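Local coordinates for Exo beta-1,2-glucooligosaccharide sophorohydrolase (non-reducing end) (Parabacteroides distasonis ATCC 8503, PDB 5Z06), which hydrolyses linear beta-1,2-glucans and beta-1,2-glucooligosaccharides of four or more glucose units, releasing sophorose from the non-reducing end, at residues A[56-61]-A[168-173]; A[96-101]-A[162-167]. All coordinates share one frame; numbering follows the deposited sequence.

Contact 1: residues A[56-61]-A[168-173]; sequences LTYVSA and NEYTIY
Leu56 to Val59 run antiparallel to Glu169 to Tyr173, the short strand axes coming within 4.6 Å at 160°, and two hydrogen-bonded pairs, Leu56 with Ile172 and Tyr58 with Tyr170, carry the ladder. Leu56 N gives to Ile172 O at 2.7 Å, and Ile172 N returns a bond to Leu56 O from above that carbonyl's plane; Tyr58 N and Tyr170 O, 2.9 Å apart, meet almost in line with the C=O. Thr57 and Thr171 form the non-hydrogen-bonded pair between them, where Tyr170 O also takes a CA-H contact from Thr57.

On the face that carries Leu56, Tyr58, Tyr170 and Ile172, the Tyr58 ring swings over its neighbour: with chi1 at 60°, CG sits between the backbone N and the carbonyl carbon, and one ring face is laid against Tyr170 CB, 3.9 Å from Tyr58 CZ. The two rings meet obliquely, planes 49° apart, with Tyr58 CE2 at the edge of the Tyr170 ring. Ile172 CG1 lies near the plane of the Tyr58 ring, at its edge, while the Leu56 and Ile172 side chains lie side by side, Leu56 CD2 3.6 Å from Ile172 CD1.

These strands belong to the antiparallel sheet of the N-terminal beta-rich region, in which strand 169-180 is flanked by 53-59 and 86-93. Both tyrosine hydroxyls are bonded to neighbouring loops, Tyr58 OH to Ala101 O and Tyr170 OH to Asp166 OD2; the latter also accepts a nearly straight bond from Asn168 ND2, in whose amide plane it lies. The other face holds the hydroxyls of Thr57 and Thr171 next to each other, with Glu55 OE2 as a further partner of Thr57 OG1. Beyond them, Thr57 CG2 touches Glu169 OE2 at 3.6 Å, and Val59 CG2 packs on Glu169 CB.

Contact 2: residues A[96-101]-A[162-167]; sequences SMNAAA and PGTADG
Thr164 and Ala100 join two surface loops at one end of the beta-rich N-terminal region: residues 96-101 connect strands 86-93 and 104-109, and residues 162-167 connect strands 155-161 and 169-180. The link is centred on a single carbonyl, Ala100 O, in a short 3-10 turn spanning residues 99-101.

The Thr164 side chain can be followed outward from its backbone. CB lies 3.6 Å from Ala100 O. Its OG1 branch, beside the backbone N at chi1 -49°, turns to the same carbonyl and makes a weak hydrogen bond to it, while resting 3.2 Å from Ala100 CB. The stronger grip comes from the backbone: Thr164 N reaches Ala100 O at 2.9 Å with an N-H...O angle of 178°, tilted 30° from the carbonyl plane. Ala100 O therefore has two donors from one residue, plus a CA-H contact from Gly163, whose CA lies 3.5 Å from Ala100 O.

On the 96-101 side, an Asx turn shapes the approach: Asn98 OD1 accepts from Ala100 N at 3.0 Å, the donor sitting well above the plane of the side-chain carbonyl. Asn98 O in turn takes Ala101 N, and these bonds are consistent with a fixed turn that presents the Ala100 carbonyl to Thr164. Asp166 meets Ala101. Its carboxylate has partners at both oxygens, Asn168 N at OD1 and the Tyr170 hydroxyl at OD2, and Asp166 OD2 also lies 3.3 Å from Ala101 CB.

Overall arrangement
Contact 2 is nested along the chain inside the loop closed by contact 1, and their centres lie only 8 Å apart. Residues 162-167 lead straight into 168-173, and a backbone bond also joins the two contacts, Gly167 N reaching Ser60 O at 2.7 Å. The Tyr170 ring packs on residues 96-101 as well, with CE1 3.3 Å from Met97 CB and CE2 3.4 Å from Ala101 CB. Both contacts are peripheral, their centres about 36 and 42 Å from the centre of the chain. The bound calcium is about 14 Å from the Leu56 side chain of contact 1; strand 169-180 continues toward its ligand Asp175.

Contact 1: residues A[56-61]-A[168-173]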
# COMPACT_ATOMS: atom_id res chain seq x y z
N LEU A 56 18.78 -8.39 20.80
CA LEU A 56 19.26 -9.74 20.73
C LEU A 56 19.80 -10.08 22.12
O LEU A 56 20.96 -9.81 22.43
CB LEU A 56 20.31 -9.86 19.62
CG LEU A 56 20.62 -11.31 19.27
CD1 LEU A 56 19.55 -11.87 18.36
CD2 LEU A 56 21.99 -11.44 18.61
N THR A 57 18.94 -10.64 22.96
CA THR A 57 19.31 -10.99 24.33
C THR A 57 19.28 -12.49 24.41
O THR A 57 18.26 -13.13 24.11
CB THR A 57 18.40 -10.33 25.38
OG1 THR A 57 18.69 -8.93 25.39
CG2 THR A 57 18.63 -10.89 26.79
N TYR A 58 20.43 -13.05 24.76
CA TYR A 58 20.61 -14.49 24.71
C TYR A 58 21.51 -15.02 25.80
O TYR A 58 22.31 -14.30 26.38
CB TYR A 58 21.18 -14.90 23.34
CG TYR A 58 22.52 -14.28 23.04
CD1 TYR A 58 22.60 -13.00 22.46
CD2 TYR A 58 23.72 -14.93 23.37
CE1 TYR A 58 23.83 -12.42 22.18
CE2 TYR A 58 24.96 -14.35 23.11
CZ TYR A 58 25.02 -13.10 22.53
OH TYR A 58 26.23 -12.50 22.27
N VAL A 59 21.36 -16.33 26.03
CA VAL A 59 22.25 -17.13 26.84
C VAL A 59 22.68 -18.29 25.96
O VAL A 59 21.87 -19.10 25.52
CB VAL A 59 21.55 -17.66 28.11
CG1 VAL A 59 22.51 -18.50 28.94
CG2 VAL A 59 21.03 -16.49 28.94
N SER A 60 23.97 -18.35 25.69
CA SER A 60 24.56 -19.46 24.96
C SER A 60 25.09 -20.40 26.04
O SER A 60 26.13 -20.14 26.62
CB SER A 60 25.68 -18.95 24.05
OG SER A 60 25.24 -17.85 23.27
N ALA A 61 24.33 -21.45 26.34
CA ALA A 61 24.70 -22.39 27.39
C ALA A 61 25.21 -23.69 26.79
O ALA A 61 24.69 -24.16 25.75
CB ALA A 61 23.51 -22.67 28.31
N ASN A 168 26.49 -17.04 29.88
CA ASN A 168 26.12 -15.72 30.38
C ASN A 168 25.05 -15.08 29.50
O ASN A 168 24.94 -15.36 28.30
CB ASN A 168 27.31 -14.77 30.44
CG ASN A 168 28.45 -15.31 31.29
OD1 ASN A 168 28.23 -16.02 32.27
ND2 ASN A 168 29.67 -15.01 30.88
N GLU A 169 24.27 -14.21 30.13
CA GLU A 169 23.27 -13.43 29.45
C GLU A 169 23.93 -12.21 28.87
O GLU A 169 24.62 -11.48 29.58
CB GLU A 169 22.17 -13.00 30.39
CG GLU A 169 20.97 -12.42 29.65
CD GLU A 169 19.88 -11.99 30.57
OE1 GLU A 169 19.63 -12.70 31.57
OE2 GLU A 169 19.26 -10.95 30.29
N TYR A 170 23.73 -11.99 27.57
CA TYR A 170 24.20 -10.80 26.90
C TYR A 170 23.01 -10.21 26.19
O TYR A 170 22.11 -10.91 25.77
CB TYR A 170 25.30 -11.12 25.89
CG TYR A 170 26.50 -11.74 26.51
CD1 TYR A 170 27.37 -10.99 27.28
CD2 TYR A 170 26.77 -13.10 26.34
CE1 TYR A 170 28.48 -11.56 27.87
CE2 TYR A 170 27.88 -13.68 26.93
CZ TYR A 170 28.73 -12.91 27.69
OH TYR A 170 29.84 -13.47 28.27
N THR A 171 23.02 -8.90 26.08
CA THR A 171 22.06 -8.18 25.30
C THR A 171 22.89 -7.38 24.34
O THR A 171 23.71 -6.55 24.76
CB THR A 171 21.22 -7.23 26.15
OG1 THR A 171 20.30 -7.99 26.92
CG2 THR A 171 20.44 -6.26 25.28
N ILE A 172 22.68 -7.64 23.05
CA ILE A 172 23.18 -6.73 22.03
C ILE A 172 21.98 -6.20 21.24
O ILE A 172 20.93 -6.85 21.16
CB ILE A 172 24.27 -7.37 21.15
CG1 ILE A 172 23.70 -8.46 20.25
CG2 ILE A 172 25.40 -7.91 22.04
CD1 ILE A 172 24.71 -9.13 19.35
N TYR A 173 22.15 -5.02 20.68
CA TYR A 173 21.17 -4.44 19.82
C TYR A 173 21.71 -4.41 18.41
O TYR A 173 22.87 -4.12 18.18
CB TYR A 173 20.83 -3.05 20.29
CG TYR A 173 20.40 -3.02 21.72
CD1 TYR A 173 19.08 -3.26 22.08
CD2 TYR A 173 21.33 -2.79 22.74
CE1 TYR A 173 18.68 -3.23 23.40
CE2 TYR A 173 20.93 -2.76 24.07
CZ TYR A 173 19.62 -2.97 24.39
OH TYR A 173 19.22 -2.96 25.69

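Contact 2: residues A[96-101]-A[162-167]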
# COMPACT_ATOMS: atom_id res chain seq x y z
N SER A 96 30.08 -4.78 28.51
CA SER A 96 31.35 -5.36 28.09
C SER A 96 31.20 -6.85 28.14
O SER A 96 30.48 -7.39 28.98
CB SER A 96 32.48 -4.95 29.01
OG SER A 96 32.77 -3.58 28.81
N MET A 97 31.86 -7.51 27.21
CA MET A 97 31.75 -8.95 27.11
C MET A 97 32.93 -9.49 26.36
O MET A 97 33.55 -8.79 25.57
CB MET A 97 30.48 -9.36 26.36
CG MET A 97 30.37 -8.78 24.94
SD MET A 97 28.83 -9.17 24.10
CE MET A 97 28.93 -10.95 23.96
N ASN A 98 33.20 -10.75 26.60
CA ASN A 98 34.11 -11.50 25.77
C ASN A 98 33.56 -11.47 24.33
O ASN A 98 32.47 -11.99 24.06
CB ASN A 98 34.22 -12.93 26.31
CG ASN A 98 34.90 -13.88 25.36
OD1 ASN A 98 35.66 -13.47 24.47
ND2 ASN A 98 34.63 -15.18 25.54
N ALA A 99 34.31 -10.84 23.43
CA ALA A 99 33.99 -10.80 21.99
C ALA A 99 33.63 -12.17 21.38
O ALA A 99 32.78 -12.25 20.50
CB ALA A 99 35.15 -10.17 21.22
N ALA A 100 34.25 -13.25 21.84
CA ALA A 100 33.92 -14.60 21.35
C ALA A 100 32.49 -15.08 21.69
O ALA A 100 32.01 -16.03 21.09
CB ALA A 100 34.93 -15.61 21.88
N ALA A 101 31.86 -14.47 22.69
CA ALA A 101 30.49 -14.83 23.10
C ALA A 101 29.45 -14.18 22.19
O ALA A 101 28.29 -14.62 22.18
CB ALA A 101 30.25 -14.41 24.54
N PRO A 162 24.76 -18.95 18.38
CA PRO A 162 25.65 -18.72 19.50
C PRO A 162 27.12 -18.57 19.08
O PRO A 162 27.56 -19.17 18.09
CB PRO A 162 25.51 -20.01 20.34
CG PRO A 162 24.22 -20.60 19.94
CD PRO A 162 24.10 -20.27 18.48
N GLY A 163 27.84 -17.73 19.81
CA GLY A 163 29.28 -17.80 19.82
C GLY A 163 29.64 -18.81 20.88
O GLY A 163 29.00 -19.87 21.00
N THR A 164 30.65 -18.47 21.68
CA THR A 164 31.07 -19.29 22.80
C THR A 164 29.88 -19.52 23.70
O THR A 164 29.24 -18.57 24.16
CB THR A 164 32.17 -18.59 23.63
OG1 THR A 164 33.21 -18.12 22.76
CG2 THR A 164 32.77 -19.55 24.64
N ALA A 165 29.57 -20.78 23.96
CA ALA A 165 28.60 -21.14 24.97
C ALA A 165 29.19 -20.97 26.39
O ALA A 165 29.46 -21.94 27.09
CB ALA A 165 28.11 -22.56 24.74
N ASP A 166 29.35 -19.72 26.80
CA ASP A 166 29.86 -19.39 28.14
C ASP A 166 28.76 -19.29 29.22
O ASP A 166 29.05 -18.98 30.35
CB ASP A 166 30.64 -18.08 28.10
CG ASP A 166 29.77 -16.88 27.72
OD1 ASP A 166 28.53 -17.04 27.62
OD2 ASP A 166 30.31 -15.78 27.53
N GLY A 167 27.49 -19.46 28.82
CA GLY A 167 26.37 -19.48 29.76
C GLY A 167 25.92 -18.15 30.35
O GLY A 167 25.05 -18.14 31.24